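Side-chain contacts in serpin-ZX (Arabidopsis thaliana, PDB 3LE2), which inhibits metacaspase-9 through cleavage of its reactive centre loop and covalent binding, and limits the activity of the cell-death protease RD21A: residues N292-G296 and L297-S301; S76-V79 and S80-A84. All blocks are in the same frame, centred on the assembly; numbering follows the deposited sequence.

Contact 1: residues N292-G296 and L297-S301; sequences NVLKG and LGLTS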
# COMPACT_ATOMS: atom_id res chain seq x y z
N ASN A 292 -5.61 -15.80 -0.49
CA ASN A 292 -6.93 -16.02 0.08
C ASN A 292 -7.88 -14.81 0.05
O ASN A 292 -9.05 -14.97 -0.32
CB ASN A 292 -6.84 -16.60 1.49
CG ASN A 292 -6.55 -18.11 1.50
OD1 ASN A 292 -6.52 -18.77 0.45
ND2 ASN A 292 -6.33 -18.65 2.69
N VAL A 293 -7.43 -13.62 0.44
CA VAL A 293 -8.36 -12.49 0.41
C VAL A 293 -8.79 -12.20 -1.01
O VAL A 293 -9.93 -11.79 -1.23
CB VAL A 293 -7.81 -11.16 1.01
CG1 VAL A 293 -7.40 -11.35 2.45
CG2 VAL A 293 -6.69 -10.61 0.17
N LEU A 294 -7.89 -12.40 -1.97
CA LEU A 294 -8.23 -12.15 -3.37
C LEU A 294 -9.30 -13.13 -3.85
O LEU A 294 -10.26 -12.71 -4.48
CB LEU A 294 -7.00 -12.20 -4.26
CG LEU A 294 -6.09 -10.98 -4.19
CD1 LEU A 294 -4.78 -11.31 -4.88
CD2 LEU A 294 -6.74 -9.75 -4.80
N LYS A 295 -9.13 -14.41 -3.54
CA LYS A 295 -10.18 -15.40 -3.81
C LYS A 295 -11.50 -14.94 -3.20
O LYS A 295 -12.56 -15.07 -3.82
CB LYS A 295 -9.78 -16.78 -3.28
CG LYS A 295 -8.86 -17.52 -4.22
CD LYS A 295 -7.99 -18.54 -3.51
CE LYS A 295 -8.80 -19.66 -2.93
NZ LYS A 295 -7.87 -20.71 -2.43
N GLY A 296 -11.42 -14.39 -2.00
CA GLY A 296 -12.58 -13.83 -1.33
C GLY A 296 -13.29 -12.76 -2.12
O GLY A 296 -14.52 -12.70 -2.11
N LEU A 297 -12.53 -11.89 -2.80
CA LEU A 297 -13.12 -10.86 -3.66
C LEU A 297 -13.52 -11.41 -5.01
O LEU A 297 -13.83 -10.65 -5.93
CB LEU A 297 -12.14 -9.70 -3.87
CG LEU A 297 -11.78 -8.91 -2.62
CD1 LEU A 297 -10.38 -8.34 -2.72
CD2 LEU A 297 -12.81 -7.83 -2.39
N GLY A 298 -13.49 -12.73 -5.15
CA GLY A 298 -13.89 -13.38 -6.38
C GLY A 298 -12.82 -13.55 -7.44
O GLY A 298 -13.11 -14.04 -8.53
N LEU A 299 -11.59 -13.15 -7.14
CA LEU A 299 -10.48 -13.35 -8.07
C LEU A 299 -9.91 -14.73 -7.82
O LEU A 299 -8.83 -14.87 -7.25
CB LEU A 299 -9.41 -12.26 -7.95
CG LEU A 299 -8.38 -12.23 -9.09
CD1 LEU A 299 -9.08 -12.24 -10.44
CD2 LEU A 299 -7.46 -11.03 -8.99
N THR A 300 -10.66 -15.73 -8.27
CA THR A 300 -10.40 -17.13 -7.96
C THR A 300 -9.58 -17.85 -9.01
O THR A 300 -8.86 -18.79 -8.70
CB THR A 300 -11.73 -17.90 -7.81
OG1 THR A 300 -12.67 -17.41 -8.78
CG2 THR A 300 -12.31 -17.72 -6.42
N SER A 301 -9.68 -17.42 -10.27
CA SER A 301 -9.11 -18.19 -11.38
C SER A 301 -7.58 -18.37 -11.36
O SER A 301 -7.08 -19.44 -11.70
CB SER A 301 -9.57 -17.67 -12.74
OG SER A 301 -8.93 -16.46 -13.08
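L297 opens the loop after helix 291-296 and touches V293 and L294 with both backbone and side chain. Its N donates to V293 O at 3.0 Å, the last regular turn of the helix, with a second, weak bond to L294 O. CB rests against L294 O; CG, anti to the carbonyl carbon (chi1 -65°), swings to 3.7 Å from V293 O, and CD1 meets L294 CD2 at 4.4 Å, a loose apolar touch. L19 and H22 of helix 5-25 also meet L297. G298 turns the chain with a positive phi of 88°, the left-handed C-prime conformation in which glycine is commonly found. Its N-H reaches K295 O at 2.8 Å from well above the carbonyl plane, 63° out of it. L299 N then comes back to L294 O at 3.0 Å, giving that carbonyl its main partner, while L299 CB packs against the same oxygen and, at 4.4 Å, against L294 CB. L294 and L299 both go on to L44 of helix 37-49, in the buried part of the contact. T300 closes the turn on the exposed side: its methyl CG2 lies 3.7 Å from K295 O and near the CB and CG of K295. The pair of bonds from L299 N to L294 O and from G298 N to K295 O, with glycine as the C-prime residue, is the Schellman motif that ends an alpha helix.

Contact 2: residues S76-V79 and S80-A84; sequences SEIV and SAVLA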
# COMPACT_ATOMS: atom_id res chain seq x y z
N SER A 76 4.88 -0.03 -16.39
CA SER A 76 6.21 0.50 -16.70
C SER A 76 6.26 2.02 -16.86
O SER A 76 7.27 2.65 -16.55
CB SER A 76 6.79 -0.17 -17.94
OG SER A 76 5.91 -0.03 -19.04
N GLU A 77 5.17 2.60 -17.35
CA GLU A 77 5.14 4.03 -17.61
C GLU A 77 4.75 4.81 -16.36
O GLU A 77 5.33 5.86 -16.07
CB GLU A 77 4.18 4.37 -18.75
CG GLU A 77 4.39 3.58 -20.04
CD GLU A 77 5.85 3.49 -20.43
OE1 GLU A 77 6.46 4.56 -20.68
OE2 GLU A 77 6.40 2.37 -20.48
N ILE A 78 3.77 4.30 -15.62
CA ILE A 78 3.23 5.03 -14.48
C ILE A 78 3.65 4.45 -13.12
O ILE A 78 4.31 5.13 -12.33
CB ILE A 78 1.69 5.16 -14.56
CG1 ILE A 78 1.27 5.74 -15.92
CG2 ILE A 78 1.16 6.03 -13.43
CD1 ILE A 78 1.81 7.16 -16.19
N VAL A 79 3.29 3.20 -12.84
CA VAL A 79 3.53 2.64 -11.51
C VAL A 79 5.01 2.61 -11.11
O VAL A 79 5.36 3.00 -9.99
CB VAL A 79 2.89 1.24 -11.34
CG1 VAL A 79 3.12 0.73 -9.93
CG2 VAL A 79 1.40 1.31 -11.62
N SER A 80 5.88 2.16 -12.00
CA SER A 80 7.31 2.14 -11.69
C SER A 80 7.86 3.53 -11.43
O SER A 80 8.73 3.71 -10.58
CB SER A 80 8.11 1.44 -12.79
OG SER A 80 7.84 0.05 -12.80
N ALA A 81 7.37 4.53 -12.16
CA ALA A 81 7.84 5.89 -11.93
C ALA A 81 7.38 6.36 -10.55
O ALA A 81 8.05 7.15 -9.89
CB ALA A 81 7.32 6.85 -13.02
N VAL A 82 6.21 5.87 -10.14
CA VAL A 82 5.65 6.23 -8.85
C VAL A 82 6.39 5.47 -7.74
O VAL A 82 6.59 5.99 -6.65
CB VAL A 82 4.15 5.90 -8.79
CG1 VAL A 82 3.62 5.98 -7.34
CG2 VAL A 82 3.37 6.85 -9.71
N LEU A 83 6.82 4.25 -8.05
CA LEU A 83 7.46 3.39 -7.06
C LEU A 83 8.97 3.58 -7.00
O LEU A 83 9.62 3.01 -6.15
CB LEU A 83 7.12 1.93 -7.32
CG LEU A 83 5.67 1.56 -7.03
CD1 LEU A 83 5.48 0.06 -7.02
CD2 LEU A 83 5.23 2.18 -5.70
N ALA A 84 9.51 4.38 -7.92
CA ALA A 84 10.94 4.64 -7.98
C ALA A 84 11.41 5.34 -6.71
O ALA A 84 10.66 6.09 -6.10
CB ALA A 84 11.28 5.51 -9.20
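The last turns of helix 68-83 hold this contact, in which side chains one turn apart meet along the helix as it leaves a wider pi-type turn at residues 76-79. V79 and L83 carry the apolar part: they lie side by side and point the same way, with V79 CG1 3.8 Å from L83 CD1. The valine methyl CG1, anti to the backbone N (chi1 -178°), leans past its own carbonyl carbon toward the next turn, where the leucine lies. L83 CG comes close to V79 O as well, at 3.3 Å, and the same oxygen accepts L83 N at 2.7 Å in the carbonyl plane, so one carbonyl is both bonded by the backbone and covered by the leucine. One residue earlier the pattern repeats with less side-chain overlap. V82 N donates to I78 O at 3.0 Å, nearly in line with the C=O bond, and V82 CG2 leans on that oxygen at 3.3 Å while meeting I78 CG2 at 4.4 Å. Both side chains also touch T379 in a loop, and V82 reaches V381 too. On the other flanks the contacts are made to backbone oxygens: A81 CB rests 3.5 Å from I78 O, and S80 CB packs against S76 O. S76 OG bonds to N72 O of the same helix, with E77 OE2 also within reach. Past L83 the chain leaves helical geometry at A84, whose carbonyl is bonded by R234. The i to i+4 pairs V79-L83 and I78-V82 are the ordinary ladder of an alpha helix, here with V79, V82 and L83 buried and E77 and A81 exposed, as in an amphipathic helix on the body of a serpin.

Overall arrangement
Contact 2 comes first along the chain, near the end of helix 68-83, and contact 1 much later, at the end of helix 291-296. Their centres lie 26 Å apart and their nearest atoms about 15 Å, so they do not touch and share no helix or strand. Both belong to the single serpin domain and both mark places where a helix gives way to loop. Contact 1 sits against helices 5-25, 37-49 and 54-63, whereas contact 2 abuts the loop around T379 and V381. Both lie away from the reactive centre loop and its R353-G354 bond, in the body of the inhibitor from which that loop extends.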